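Local coordinates for Iron(III) ABC transporter, periplasmic iron-compound-binding protein (Vibrio cholerae, PDB 5GGY) that probably binds iron-loaded hydroxamate siderophores such as Desferal in the periplasm and delivers them to an ABC transporter for iron uptake, at residues W24-Q29 and V101-F106; S118-L123 and G260-R265; L165-P170 and K207-L212. One frame throughout, in Å; residues are numbered along the deposited sequence.

Contact 1: W24-Q29 and V101-F106; sequences WDLLEQ and VYLPNF
The F106 ring meets D25 at its edge and N105 over one face: D25 OD2 lies near the ring plane, 4.1 Å from F106 CE2, while N105 CG sits 3.6 Å above the plane of F106, displaced toward the rim. Carboxylate and ring planes are turned 49° apart, and the two side chains run alongside each other, pointing opposite ways. The setting is the N-terminal lobe of a periplasmic siderophore-binding protein, where helix 24-32 follows strand 19-21 of the three-stranded parallel sheet and packs against the chain leaving the outer strand 100-102. Beside this carboxylate-to-ring-edge contact the packing is aliphatic. L26 CD2 touches L103 CD1 at 3.8 Å, the two leucines crossing at a slant; L26 also rests on V21, and the L103 backbone is hydrogen-bonded to A83 of the central strand. The methyl contact joins helix 24-32 to the loop after strand 100-102; H119 of helix 112-126 also packs on L103. D25 CG stands between the backbone N and the carbonyl carbon (chi1 59°), which brings OD1 round to the N-H of the next residue. D25 OD1 then takes the L26 N-H at 2.6 Å, from 57° above the carboxylate plane, and leaves OD2 directed at the loop. N105 ND2 donates to A112 O at the start of helix 112-126. The same ND2 donates to a water, 3.0 Å from N105 ND2, which in turn donates to D25 OD2 over 3.3 Å.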
ATOM      1  N   TRP A  24      22.219   2.789   2.416  1.00 26.75           N
ATOM      2  CA  TRP A  24      21.394   3.986   2.530  1.00 25.20           C
ATOM      3  C   TRP A  24      19.898   3.687   2.515  1.00 26.38           C
ATOM      4  O   TRP A  24      19.122   4.372   3.185  1.00 17.97           O
ATOM      5  CB  TRP A  24      21.737   4.968   1.410  1.00 20.56           C
ATOM      6  CG  TRP A  24      23.011   5.708   1.659  1.00 19.91           C
ATOM      7  CD1 TRP A  24      23.763   5.682   2.800  1.00 16.82           C
ATOM      8  CD2 TRP A  24      23.689   6.585   0.752  1.00 19.85           C
ATOM      9  NE1 TRP A  24      24.865   6.490   2.659  1.00 17.61           N
ATOM     10  CE2 TRP A  24      24.844   7.056   1.410  1.00 26.17           C
ATOM     11  CE3 TRP A  24      23.434   7.020  -0.552  1.00 21.00           C
ATOM     12  CZ2 TRP A  24      25.739   7.939   0.810  1.00 29.17           C
ATOM     13  CZ3 TRP A  24      24.323   7.896  -1.145  1.00 26.69           C
ATOM     14  CH2 TRP A  24      25.462   8.345  -0.465  1.00 24.69           C
ATOM     15  N   ASP A  25      19.492   2.676   1.752  1.00 14.23           N
ATOM     16  CA  ASP A  25      18.084   2.304   1.690  1.00 18.50           C
ATOM     17  C   ASP A  25      17.632   1.779   3.049  1.00 23.42           C
ATOM     18  O   ASP A  25      16.582   2.167   3.556  1.00 19.87           O
ATOM     19  CB  ASP A  25      17.837   1.266   0.588  1.00 18.95           C
ATOM     20  CG  ASP A  25      18.638  -0.007   0.785  1.00 25.63           C
ATOM     21  OD1 ASP A  25      19.664   0.036   1.493  1.00 25.26           O
ATOM     22  OD2 ASP A  25      18.238  -1.052   0.228  1.00 18.02           O
ATOM     23  N   LEU A  26      18.452   0.915   3.640  1.00 30.46           N
ATOM     24  CA  LEU A  26      18.193   0.375   4.969  1.00 25.56           C
ATOM     25  C   LEU A  26      18.280   1.459   6.032  1.00 20.54           C
ATOM     26  O   LEU A  26      17.546   1.430   7.019  1.00 22.57           O
ATOM     27  CB  LEU A  26      19.180  -0.745   5.293  1.00 24.07           C
ATOM     28  CG  LEU A  26      19.044  -2.022   4.466  1.00 30.67           C
ATOM     29  CD1 LEU A  26      20.097  -3.047   4.868  1.00 18.75           C
ATOM     30  CD2 LEU A  26      17.638  -2.599   4.602  1.00 27.69           C
ATOM     31  N   LEU A  27      19.192   2.406   5.832  1.00 18.04           N
ATOM     32  CA  LEU A  27      19.324   3.541   6.736  1.00 19.10           C
ATOM     33  C   LEU A  27      18.034   4.344   6.752  1.00 20.14           C
ATOM     34  O   LEU A  27      17.579   4.778   7.808  1.00 18.55           O
ATOM     35  CB  LEU A  27      20.498   4.431   6.327  1.00 13.89           C
ATOM     36  CG  LEU A  27      20.713   5.695   7.164  1.00 14.57           C
ATOM     37  CD1 LEU A  27      20.792   5.373   8.651  1.00 14.86           C
ATOM     38  CD2 LEU A  27      21.965   6.430   6.712  1.00 15.05           C
ATOM     39  N   GLU A  28      17.452   4.538   5.573  1.00 25.12           N
ATOM     40  CA  GLU A  28      16.173   5.227   5.450  1.00 20.74           C
ATOM     41  C   GLU A  28      15.063   4.457   6.161  1.00 18.63           C
ATOM     42  O   GLU A  28      14.275   5.038   6.908  1.00 22.15           O
ATOM     43  CB  GLU A  28      15.807   5.426   3.977  1.00 27.16           C
ATOM     44  CG  GLU A  28      14.348   5.803   3.751  1.00 24.67           C
ATOM     45  CD  GLU A  28      13.925   5.647   2.306  1.00 30.40           C
ATOM     46  OE1 GLU A  28      12.728   5.383   2.062  1.00 41.29           O
ATOM     47  OE2 GLU A  28      14.788   5.795   1.414  1.00 22.32           O
ATOM     48  N   GLN A  29      15.018   3.147   5.927  1.00 18.28           N
ATOM     49  CA  GLN A  29      13.984   2.284   6.489  1.00 23.87           C
ATOM     50  C   GLN A  29      13.911   2.359   8.011  1.00 28.40           C
ATOM     51  O   GLN A  29      12.835   2.563   8.573  1.00 36.31           O
ATOM     52  CB  GLN A  29      14.210   0.829   6.064  1.00 31.11           C
ATOM     53  CG  GLN A  29      14.179   0.576   4.558  1.00 28.21           C
ATOM     54  CD  GLN A  29      12.782   0.612   3.962  1.00 26.29           C
ATOM     55  OE1 GLN A  29      12.028   1.564   4.165  1.00 25.61           O
ATOM     56  NE2 GLN A  29      12.433  -0.431   3.215  1.00 23.77           N
ATOM     57  N   VAL A 101      20.999  -9.270   9.405  1.00 17.80           N
ATOM     58  CA  VAL A 101      19.750  -9.333   8.663  1.00 25.27           C
ATOM     59  C   VAL A 101      19.991  -8.854   7.234  1.00 22.22           C
ATOM     60  O   VAL A 101      20.268  -7.678   7.003  1.00 20.77           O
ATOM     61  CB  VAL A 101      18.651  -8.487   9.327  1.00 22.06           C
ATOM     62  CG1 VAL A 101      17.325  -8.701   8.622  1.00 14.67           C
ATOM     63  CG2 VAL A 101      18.538  -8.835  10.805  1.00 15.07           C
ATOM     64  N   TYR A 102      19.895  -9.777   6.285  1.00 21.21           N
ATOM     65  CA  TYR A 102      20.229  -9.494   4.895  1.00 20.49           C
ATOM     66  C   TYR A 102      18.979  -9.285   4.047  1.00 24.78           C
ATOM     67  O   TYR A 102      18.270 -10.237   3.720  1.00 29.74           O
ATOM     68  CB  TYR A 102      21.084 -10.631   4.329  1.00 16.95           C
ATOM     69  CG  TYR A 102      21.402 -10.529   2.852  1.00 17.14           C
ATOM     70  CD1 TYR A 102      20.948 -11.492   1.961  1.00 21.81           C
ATOM     71  CD2 TYR A 102      22.162  -9.479   2.349  1.00 32.28           C
ATOM     72  CE1 TYR A 102      21.240 -11.412   0.611  1.00 28.65           C
ATOM     73  CE2 TYR A 102      22.455  -9.391   1.005  1.00 30.44           C
ATOM     74  CZ  TYR A 102      21.993 -10.357   0.140  1.00 29.81           C
ATOM     75  OH  TYR A 102      22.286 -10.268  -1.200  1.00 33.16           O
ATOM     76  N   LEU A 103      18.716  -8.028   3.700  1.00 18.45           N
ATOM     77  CA  LEU A 103      17.553  -7.677   2.891  1.00 23.44           C
ATOM     78  C   LEU A 103      17.976  -7.038   1.574  1.00 19.97           C
ATOM     79  O   LEU A 103      18.080  -5.815   1.478  1.00 24.91           O
ATOM     80  CB  LEU A 103      16.624  -6.723   3.648  1.00 21.07           C
ATOM     81  CG  LEU A 103      16.374  -6.980   5.134  1.00 16.58           C
ATOM     82  CD1 LEU A 103      17.322  -6.147   5.992  1.00 17.01           C
ATOM     83  CD2 LEU A 103      14.925  -6.697   5.498  1.00 15.26           C
ATOM     84  N   PRO A 104      18.217  -7.867   0.548  1.00 19.30           N
ATOM     85  CA  PRO A 104      18.677  -7.376  -0.754  1.00 22.89           C
ATOM     86  C   PRO A 104      17.553  -6.799  -1.612  1.00 25.50           C
ATOM     87  O   PRO A 104      16.388  -7.160  -1.448  1.00 15.06           O
ATOM     88  CB  PRO A 104      19.268  -8.629  -1.404  1.00 15.47           C
ATOM     89  CG  PRO A 104      18.455  -9.740  -0.841  1.00 15.81           C
ATOM     90  CD  PRO A 104      18.147  -9.340   0.584  1.00 15.17           C
ATOM     91  N   ASN A 105      17.918  -5.906  -2.525  1.00 26.85           N
ATOM     92  CA  ASN A 105      16.964  -5.287  -3.433  1.00 21.18           C
ATOM     93  C   ASN A 105      17.656  -4.845  -4.722  1.00 24.28           C
ATOM     94  O   ASN A 105      18.871  -4.996  -4.866  1.00 15.87           O
ATOM     95  CB  ASN A 105      16.284  -4.094  -2.756  1.00 14.68           C
ATOM     96  CG  ASN A 105      14.993  -3.682  -3.448  1.00 30.57           C
ATOM     97  OD1 ASN A 105      14.686  -4.150  -4.545  1.00 25.67           O
ATOM     98  ND2 ASN A 105      14.237  -2.792  -2.812  1.00 22.79           N
ATOM     99  N   PHE A 106      16.865  -4.322  -5.656  1.00 24.99           N
ATOM    100  CA  PHE A 106      17.365  -3.734  -6.897  1.00 22.12           C
ATOM    101  C   PHE A 106      18.142  -4.736  -7.741  1.00 31.38           C
ATOM    102  O   PHE A 106      19.060  -4.370  -8.475  1.00 25.40           O
ATOM    103  CB  PHE A 106      18.231  -2.508  -6.590  1.00 18.17           C
ATOM    104  CG  PHE A 106      17.529  -1.474  -5.758  1.00 28.96           C
ATOM    105  CD1 PHE A 106      16.669  -0.564  -6.350  1.00 17.90           C
ATOM    106  CD2 PHE A 106      17.714  -1.419  -4.385  1.00 16.77           C
ATOM    107  CE1 PHE A 106      16.011   0.385  -5.587  1.00 22.92           C
ATOM    108  CE2 PHE A 106      17.057  -0.474  -3.621  1.00 27.06           C
ATOM    109  CZ  PHE A 106      16.203   0.424  -4.222  1.00 31.65           C
TER
HETATM  110  O   HOH W   1      15.187  -0.728  -0.856  1.00 10.58           O

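Contact 2: S118-L123 and G260-R265; sequences SHFKTL and GAMSLR
A chi1 of -176° turns F120 CG opposite its own backbone N and sends the ring out from helix 112-126 toward A261 and the tip of M262. In M262, chi1 -71° and chi3 104° turn the terminal methyl toward the F120 ring. A261 CB makes the closer contact: it lies 3.6 Å from F120 CB and equally 3.6 Å from F120 CG, so it presses on the root of the phenyl group. M262 CE comes to the far part of the ring, 4.4 Å from F120 CE2, in looser touch; both methyls approach obliquely. A133 of helix 130-154 and L33 also pack on F120. In this two-lobed binding-protein fold a long helix, here 130-154, runs between the lobes, and the C-terminal helix 262-276 comes back to pack beside it; F120 meets A261 and M262, where the chain leads into that last helix. The turn there is tied by S263 OG, which donates to G260 O at 2.5 Å. E28 and Q29 from helix 24-32 add outside anchors, E28 OE2 accepting from G260 N and Q29 OE1 from A261 N. A carboxylate at the N-terminal end of a helix would be expected to interact favourably with the helix dipole. On the other segment T122 OG1 donates to H119 O at 2.8 Å, from the same face as the helical bond of L123 N. Further round that helix, K121 NZ forms a salt bridge with E54 of the second subunit.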
ATOM      1  N   SER A 118       8.081  -4.236   1.118  1.00 24.30           N
ATOM      2  CA  SER A 118       8.073  -5.497   1.844  1.00 17.70           C
ATOM      3  C   SER A 118       9.139  -5.512   2.936  1.00 22.37           C
ATOM      4  O   SER A 118       8.892  -5.980   4.048  1.00 26.27           O
ATOM      5  CB  SER A 118       8.284  -6.671   0.884  1.00 18.17           C
ATOM      6  OG  SER A 118       8.194  -7.906   1.576  1.00 28.12           O
ATOM      7  N   HIS A 119      10.321  -4.991   2.617  1.00 21.47           N
ATOM      8  CA  HIS A 119      11.405  -4.910   3.591  1.00 25.88           C
ATOM      9  C   HIS A 119      11.040  -3.970   4.735  1.00 31.74           C
ATOM     10  O   HIS A 119      11.379  -4.223   5.890  1.00 35.64           O
ATOM     11  CB  HIS A 119      12.701  -4.447   2.923  1.00 27.76           C
ATOM     12  CG  HIS A 119      13.345  -5.492   2.065  1.00 31.18           C
ATOM     13  ND1 HIS A 119      12.841  -6.769   1.947  1.00 28.13           N
ATOM     14  CD2 HIS A 119      14.451  -5.451   1.287  1.00 27.54           C
ATOM     15  CE1 HIS A 119      13.608  -7.470   1.131  1.00 23.41           C
ATOM     16  NE2 HIS A 119      14.593  -6.692   0.717  1.00 22.71           N
ATOM     17  N   PHE A 120      10.351  -2.885   4.398  1.00 31.03           N
ATOM     18  CA  PHE A 120       9.910  -1.902   5.379  1.00 20.22           C
ATOM     19  C   PHE A 120       8.988  -2.542   6.406  1.00 23.88           C
ATOM     20  O   PHE A 120       9.049  -2.230   7.596  1.00 34.75           O
ATOM     21  CB  PHE A 120       9.210  -0.743   4.670  1.00 19.27           C
ATOM     22  CG  PHE A 120       8.795   0.380   5.578  1.00 21.21           C
ATOM     23  CD1 PHE A 120       9.741   1.169   6.213  1.00 19.93           C
ATOM     24  CD2 PHE A 120       7.453   0.673   5.758  1.00 25.89           C
ATOM     25  CE1 PHE A 120       9.353   2.213   7.031  1.00 21.56           C
ATOM     26  CE2 PHE A 120       7.059   1.712   6.571  1.00 23.34           C
ATOM     27  CZ  PHE A 120       8.005   2.484   7.210  1.00 20.43           C
ATOM     28  N   LYS A 121       8.144  -3.454   5.939  1.00 25.46           N
ATOM     29  CA  LYS A 121       7.218  -4.155   6.818  1.00 27.28           C
ATOM     30  C   LYS A 121       7.919  -5.179   7.705  1.00 27.26           C
ATOM     31  O   LYS A 121       7.680  -5.229   8.908  1.00 32.25           O
ATOM     32  CB  LYS A 121       6.138  -4.844   5.992  1.00 33.79           C
ATOM     33  CG  LYS A 121       5.241  -3.897   5.238  1.00 21.65           C
ATOM     34  CD  LYS A 121       4.327  -4.668   4.325  1.00 25.97           C
ATOM     35  CE  LYS A 121       3.287  -3.766   3.707  1.00 33.62           C
ATOM     36  NZ  LYS A 121       2.465  -4.533   2.742  1.00 43.65           N
ATOM     37  N   THR A 122       8.775  -5.995   7.097  1.00 22.07           N
ATOM     38  CA  THR A 122       9.507  -7.031   7.823  1.00 25.03           C
ATOM     39  C   THR A 122      10.386  -6.435   8.918  1.00 19.36           C
ATOM     40  O   THR A 122      10.477  -6.981  10.017  1.00 28.54           O
ATOM     41  CB  THR A 122      10.379  -7.873   6.874  1.00 28.76           C
ATOM     42  OG1 THR A 122      11.242  -7.009   6.129  1.00 45.96           O
ATOM     43  CG2 THR A 122       9.508  -8.665   5.913  1.00 20.18           C
ATOM     44  N   LEU A 123      11.035  -5.317   8.607  1.00 17.87           N
ATOM     45  CA  LEU A 123      11.854  -4.617   9.585  1.00 18.73           C
ATOM     46  C   LEU A 123      10.991  -4.089  10.728  1.00 18.37           C
ATOM     47  O   LEU A 123      11.407  -4.096  11.887  1.00 29.31           O
ATOM     48  CB  LEU A 123      12.627  -3.473   8.920  1.00 16.90           C
ATOM     49  CG  LEU A 123      13.793  -3.874   8.016  1.00 16.52           C
ATOM     50  CD1 LEU A 123      14.346  -2.660   7.289  1.00 15.81           C
ATOM     51  CD2 LEU A 123      14.883  -4.552   8.833  1.00 20.61           C
ATOM     52  N   GLY A 260      14.319   3.192   0.301  1.00 17.44           N
ATOM     53  CA  GLY A 260      13.304   2.338   0.893  1.00 14.72           C
ATOM     54  C   GLY A 260      11.882   2.718   0.532  1.00 17.48           C
ATOM     55  O   GLY A 260      11.630   3.315  -0.516  1.00 15.10           O
ATOM     56  N   ALA A 261      10.950   2.371   1.415  1.00 27.50           N
ATOM     57  CA  ALA A 261       9.525   2.583   1.177  1.00 22.83           C
ATOM     58  C   ALA A 261       9.153   4.057   1.081  1.00 23.22           C
ATOM     59  O   ALA A 261       8.375   4.449   0.215  1.00 25.83           O
ATOM     60  CB  ALA A 261       8.704   1.915   2.272  1.00 26.07           C
ATOM     61  N   MET A 262       9.704   4.874   1.972  1.00 18.72           N
ATOM     62  CA  MET A 262       9.322   6.280   2.040  1.00 22.27           C
ATOM     63  C   MET A 262      10.004   7.118   0.964  1.00 22.18           C
ATOM     64  O   MET A 262       9.594   8.252   0.707  1.00 25.51           O
ATOM     65  CB  MET A 262       9.625   6.849   3.429  1.00 29.77           C
ATOM     66  CG  MET A 262       8.701   6.325   4.528  1.00 31.32           C
ATOM     67  SD  MET A 262       6.951   6.666   4.245  1.00 25.07           S
ATOM     68  CE  MET A 262       6.368   5.056   3.724  1.00 16.60           C
ATOM     69  N   SER A 263      11.033   6.558   0.332  1.00 21.94           N
ATOM     70  CA  SER A 263      11.681   7.216  -0.797  1.00 22.56           C
ATOM     71  C   SER A 263      10.717   7.289  -1.976  1.00 18.89           C
ATOM     72  O   SER A 263      10.863   8.130  -2.859  1.00 23.76           O
ATOM     73  CB  SER A 263      12.960   6.480  -1.205  1.00 16.57           C
ATOM     74  OG  SER A 263      12.656   5.244  -1.828  1.00 20.75           O
ATOM     75  N   LEU A 264       9.736   6.391  -1.982  1.00 21.55           N
ATOM     76  CA  LEU A 264       8.689   6.392  -2.995  1.00 31.48           C
ATOM     77  C   LEU A 264       7.802   7.622  -2.831  1.00 24.61           C
ATOM     78  O   LEU A 264       7.397   8.246  -3.815  1.00 31.33           O
ATOM     79  CB  LEU A 264       7.851   5.114  -2.905  1.00 35.34           C
ATOM     80  CG  LEU A 264       8.627   3.795  -2.949  1.00 27.94           C
ATOM     81  CD1 LEU A 264       7.700   2.619  -2.684  1.00 17.66           C
ATOM     82  CD2 LEU A 264       9.340   3.634  -4.282  1.00 16.34           C
ATOM     83  N   ARG A 265       7.507   7.963  -1.579  1.00 25.97           N
ATOM     84  CA  ARG A 265       6.707   9.142  -1.269  1.00 27.77           C
ATOM     85  C   ARG A 265       7.459  10.422  -1.611  1.00 31.51           C
ATOM     86  O   ARG A 265       6.891  11.348  -2.188  1.00 37.99           O
ATOM     87  CB  ARG A 265       6.313   9.157   0.211  1.00 22.82           C
ATOM     88  CG  ARG A 265       5.482  10.369   0.619  1.00 31.05           C
ATOM     89  CD  ARG A 265       5.555  10.634   2.120  1.00 33.18           C
ATOM     90  NE  ARG A 265       4.952  11.917   2.473  1.00 35.82           N
ATOM     91  CZ  ARG A 265       3.754  12.059   3.033  1.00 36.57           C
ATOM     92  NH1 ARG A 265       3.019  10.994   3.319  1.00 38.79           N
ATOM     93  NH2 ARG A 265       3.291  13.269   3.311  1.00 40.19           N
TER

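Contact 3: L165-P170 and K207-L212; sequences LRFANP and KRLSEL
F167 and L209 cross at a slant, the leucine presenting one methyl to the rim of the ring and the other to the backbone of P170. L209 CD1 lies near the ring plane, 4.0 Å from F167 CE1, so the approach is to an edge; F226 stacks with the ring, and Y222 makes an edge-to-face pair with it. The branch is placed by CG standing anti to the backbone N (chi1 179°), which directs L209 across to the other segment. Its second methyl then comes up against a carbonyl, L209 CD2 standing 3.2 Å from P170 O, a close contact without a hydrogen bond. Next to this pair L165 and L212 face each other more loosely, with L165 CD1 and L212 CD1 4.7 Å apart. The two segments belong to the mixed sheet of the C-terminal lobe and bracket strand 172-176, which pairs antiparallel with both 161-167 and 204-208. Where strand 161-167 turns toward 172-176, A168 and N169 form a classic beta bulge opposite S172, and the chain turns a corner. Backbone bonds of K207 with V173 and of L209 with T171 hold the other segment alongside the middle strand, until it coils into the 3-10 segment that begins at L209, with L212 N bonded to L209 O at 3.0 Å. Between the segments themselves apolar packing is combined with a methyl-to-carbonyl contact and no polar side-chain partner, so the fit there depends on shape and dispersion, while direction and register come from backbone pairing through the intervening strand.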
ATOM      1  N   LEU A 165      15.628   9.991 -15.367  1.00 15.39           N
ATOM      2  CA  LEU A 165      17.019   9.569 -15.482  1.00 33.25           C
ATOM      3  C   LEU A 165      17.966  10.339 -14.572  1.00 25.01           C
ATOM      4  O   LEU A 165      17.610  11.355 -13.987  1.00 30.10           O
ATOM      5  CB  LEU A 165      17.499   9.674 -16.947  1.00 34.03           C
ATOM      6  CG  LEU A 165      17.555  10.954 -17.800  1.00 33.90           C
ATOM      7  CD1 LEU A 165      16.195  11.626 -17.944  1.00 40.91           C
ATOM      8  CD2 LEU A 165      18.604  11.958 -17.320  1.00 18.56           C
ATOM      9  N   ARG A 166      19.180   9.815 -14.456  1.00 21.75           N
ATOM     10  CA  ARG A 166      20.308  10.543 -13.892  1.00 18.57           C
ATOM     11  C   ARG A 166      21.408  10.603 -14.948  1.00 29.36           C
ATOM     12  O   ARG A 166      21.477   9.748 -15.831  1.00 28.62           O
ATOM     13  CB  ARG A 166      20.835   9.878 -12.617  1.00 18.30           C
ATOM     14  CG  ARG A 166      19.885   9.918 -11.429  1.00 30.10           C
ATOM     15  CD  ARG A 166      20.556   9.339 -10.190  1.00 22.65           C
ATOM     16  NE  ARG A 166      19.616   9.136  -9.090  1.00 21.01           N
ATOM     17  CZ  ARG A 166      19.435   9.996  -8.092  1.00 17.65           C
ATOM     18  NH1 ARG A 166      18.558   9.728  -7.133  1.00 15.57           N
ATOM     19  NH2 ARG A 166      20.135  11.121  -8.051  1.00 18.36           N
ATOM     20  N   PHE A 167      22.264  11.611 -14.858  1.00 37.34           N
ATOM     21  CA  PHE A 167      23.378  11.740 -15.786  1.00 33.91           C
ATOM     22  C   PHE A 167      24.583  10.924 -15.337  1.00 39.33           C
ATOM     23  O   PHE A 167      25.074  11.096 -14.227  1.00 47.46           O
ATOM     24  CB  PHE A 167      23.787  13.207 -15.943  1.00 32.31           C
ATOM     25  CG  PHE A 167      22.858  14.014 -16.801  1.00 35.51           C
ATOM     26  CD1 PHE A 167      22.909  13.925 -18.182  1.00 34.70           C
ATOM     27  CD2 PHE A 167      21.935  14.864 -16.229  1.00 34.56           C
ATOM     28  CE1 PHE A 167      22.048  14.671 -18.971  1.00 30.81           C
ATOM     29  CE2 PHE A 167      21.076  15.609 -17.014  1.00 30.90           C
ATOM     30  CZ  PHE A 167      21.133  15.512 -18.385  1.00 24.05           C
ATOM     31  N   ALA A 168      25.053  10.031 -16.200  1.00 30.61           N
ATOM     32  CA  ALA A 168      26.300   9.315 -15.951  1.00 32.19           C
ATOM     33  C   ALA A 168      27.452  10.277 -16.188  1.00 41.67           C
ATOM     34  O   ALA A 168      28.430  10.318 -15.447  1.00 40.57           O
ATOM     35  CB  ALA A 168      26.417   8.107 -16.849  1.00 32.39           C
ATOM     36  N   ASN A 169      27.297  11.064 -17.242  1.00 43.35           N
ATOM     37  CA  ASN A 169      28.215  12.129 -17.590  1.00 41.29           C
ATOM     38  C   ASN A 169      27.477  13.023 -18.585  1.00 40.16           C
ATOM     39  O   ASN A 169      26.329  12.740 -18.914  1.00 27.08           O
ATOM     40  CB  ASN A 169      29.524  11.566 -18.158  1.00 38.51           C
ATOM     41  CG  ASN A 169      29.322  10.750 -19.409  1.00 37.35           C
ATOM     42  OD1 ASN A 169      29.051  11.289 -20.481  1.00 33.87           O
ATOM     43  ND2 ASN A 169      29.492   9.440 -19.287  1.00 45.39           N
ATOM     44  N   PRO A 170      28.107  14.113 -19.050  1.00 38.00           N
ATOM     45  CA  PRO A 170      27.376  14.994 -19.970  1.00 40.85           C
ATOM     46  C   PRO A 170      26.925  14.341 -21.278  1.00 44.87           C
ATOM     47  O   PRO A 170      26.117  14.942 -21.973  1.00 48.21           O
ATOM     48  CB  PRO A 170      28.388  16.106 -20.241  1.00 38.01           C
ATOM     49  CG  PRO A 170      29.176  16.176 -18.995  1.00 34.53           C
ATOM     50  CD  PRO A 170      29.327  14.764 -18.536  1.00 33.52           C
ATOM     51  N   LYS A 207      22.403   4.860 -21.429  1.00 42.93           N
ATOM     52  CA  LYS A 207      22.182   5.276 -22.808  1.00 38.67           C
ATOM     53  C   LYS A 207      23.040   6.477 -23.184  1.00 40.53           C
ATOM     54  O   LYS A 207      23.398   7.288 -22.329  1.00 39.66           O
ATOM     55  CB  LYS A 207      20.708   5.619 -23.035  1.00 33.22           C
ATOM     56  CG  LYS A 207      19.757   4.445 -22.906  1.00 39.25           C
ATOM     57  CD  LYS A 207      20.041   3.395 -23.964  1.00 46.45           C
ATOM     58  CE  LYS A 207      19.025   2.266 -23.912  1.00 46.54           C
ATOM     59  NZ  LYS A 207      19.352   1.197 -24.898  1.00 48.78           N
ATOM     60  N   ARG A 208      23.369   6.580 -24.468  1.00 46.65           N
ATOM     61  CA  ARG A 208      23.969   7.793 -25.007  1.00 47.12           C
ATOM     62  C   ARG A 208      22.958   8.924 -24.872  1.00 43.94           C
ATOM     63  O   ARG A 208      21.753   8.690 -24.974  1.00 51.15           O
ATOM     64  CB  ARG A 208      24.374   7.605 -26.470  1.00 52.00           C
ATOM     65  CG  ARG A 208      25.273   6.406 -26.735  1.00 60.47           C
ATOM     66  CD  ARG A 208      25.561   6.265 -28.223  1.00 70.86           C
ATOM     67  NE  ARG A 208      24.334   6.205 -29.012  1.00 77.50           N
ATOM     68  CZ  ARG A 208      23.744   5.079 -29.399  1.00 82.57           C
ATOM     69  NH1 ARG A 208      24.272   3.906 -29.075  1.00 84.16           N
ATOM     70  NH2 ARG A 208      22.628   5.123 -30.113  1.00 83.14           N
ATOM     71  N   LEU A 209      23.437  10.142 -24.636  1.00 41.84           N
ATOM     72  CA  LEU A 209      22.538  11.278 -24.457  1.00 41.94           C
ATOM     73  C   LEU A 209      21.696  11.523 -25.704  1.00 41.85           C
ATOM     74  O   LEU A 209      20.533  11.915 -25.610  1.00 35.43           O
ATOM     75  CB  LEU A 209      23.323  12.542 -24.101  1.00 35.60           C
ATOM     76  CG  LEU A 209      22.488  13.809 -23.903  1.00 31.58           C
ATOM     77  CD1 LEU A 209      21.496  13.631 -22.756  1.00 31.94           C
ATOM     78  CD2 LEU A 209      23.369  15.032 -23.676  1.00 30.71           C
ATOM     79  N   SER A 210      22.285  11.274 -26.870  1.00 39.26           N
ATOM     80  CA  SER A 210      21.602  11.475 -28.144  1.00 42.91           C
ATOM     81  C   SER A 210      20.351  10.607 -28.298  1.00 38.68           C
ATOM     82  O   SER A 210      19.470  10.917 -29.100  1.00 34.27           O
ATOM     83  CB  SER A 210      22.563  11.198 -29.300  1.00 44.38           C
ATOM     84  OG  SER A 210      23.068   9.875 -29.230  1.00 46.44           O
ATOM     85  N   GLU A 211      20.274   9.522 -27.530  1.00 30.96           N
ATOM     86  CA  GLU A 211      19.124   8.622 -27.591  1.00 32.85           C
ATOM     87  C   GLU A 211      17.851   9.290 -27.090  1.00 29.94           C
ATOM     88  O   GLU A 211      16.749   8.837 -27.393  1.00 26.57           O
ATOM     89  CB  GLU A 211      19.384   7.347 -26.786  1.00 21.99           C
ATOM     90  CG  GLU A 211      20.251   6.320 -27.498  1.00 40.29           C
ATOM     91  CD  GLU A 211      19.566   5.707 -28.708  1.00 45.21           C
ATOM     92  OE1 GLU A 211      18.317   5.719 -28.768  1.00 47.10           O
ATOM     93  OE2 GLU A 211      20.281   5.210 -29.604  1.00 45.69           O
ATOM     94  N   LEU A 212      18.005  10.367 -26.325  1.00 35.85           N
ATOM     95  CA  LEU A 212      16.855  11.095 -25.797  1.00 29.65           C
ATOM     96  C   LEU A 212      16.130  11.882 -26.886  1.00 35.09           C
ATOM     97  O   LEU A 212      15.079  12.469 -26.638  1.00 44.61           O
ATOM     98  CB  LEU A 212      17.283  12.038 -24.671  1.00 33.37           C
ATOM     99  CG  LEU A 212      17.789  11.383 -23.385  1.00 30.02           C
ATOM    100  CD1 LEU A 212      17.876  12.412 -22.272  1.00 25.45           C
ATOM    101  CD2 LEU A 212      16.888  10.229 -22.982  1.00 32.27           C
TER

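All three contacts are largely buried, but they serve different lobes. Contacts 1 and 2 lie in the N-terminal one, their centres 9 Å apart, and are joined: E28 of 24-29 grips the backbone of 260-265, and P104 O of 101-106 accepts from H119 of 118-123. Contact 3 stands apart, about 27 and 29 Å centre to centre from these, farther out on the opposite side of the chain's centre, with P170 partly exposed. Contact 1 mixes methyl packing with a water-bridged polar pair, contact 2 is apolar, and contact 3 adds a methyl-to-carbonyl touch. Helix meets loop in contact 1, helix the lead-in to the last helix in contact 2, strand and loop a 3-10 segment in contact 3.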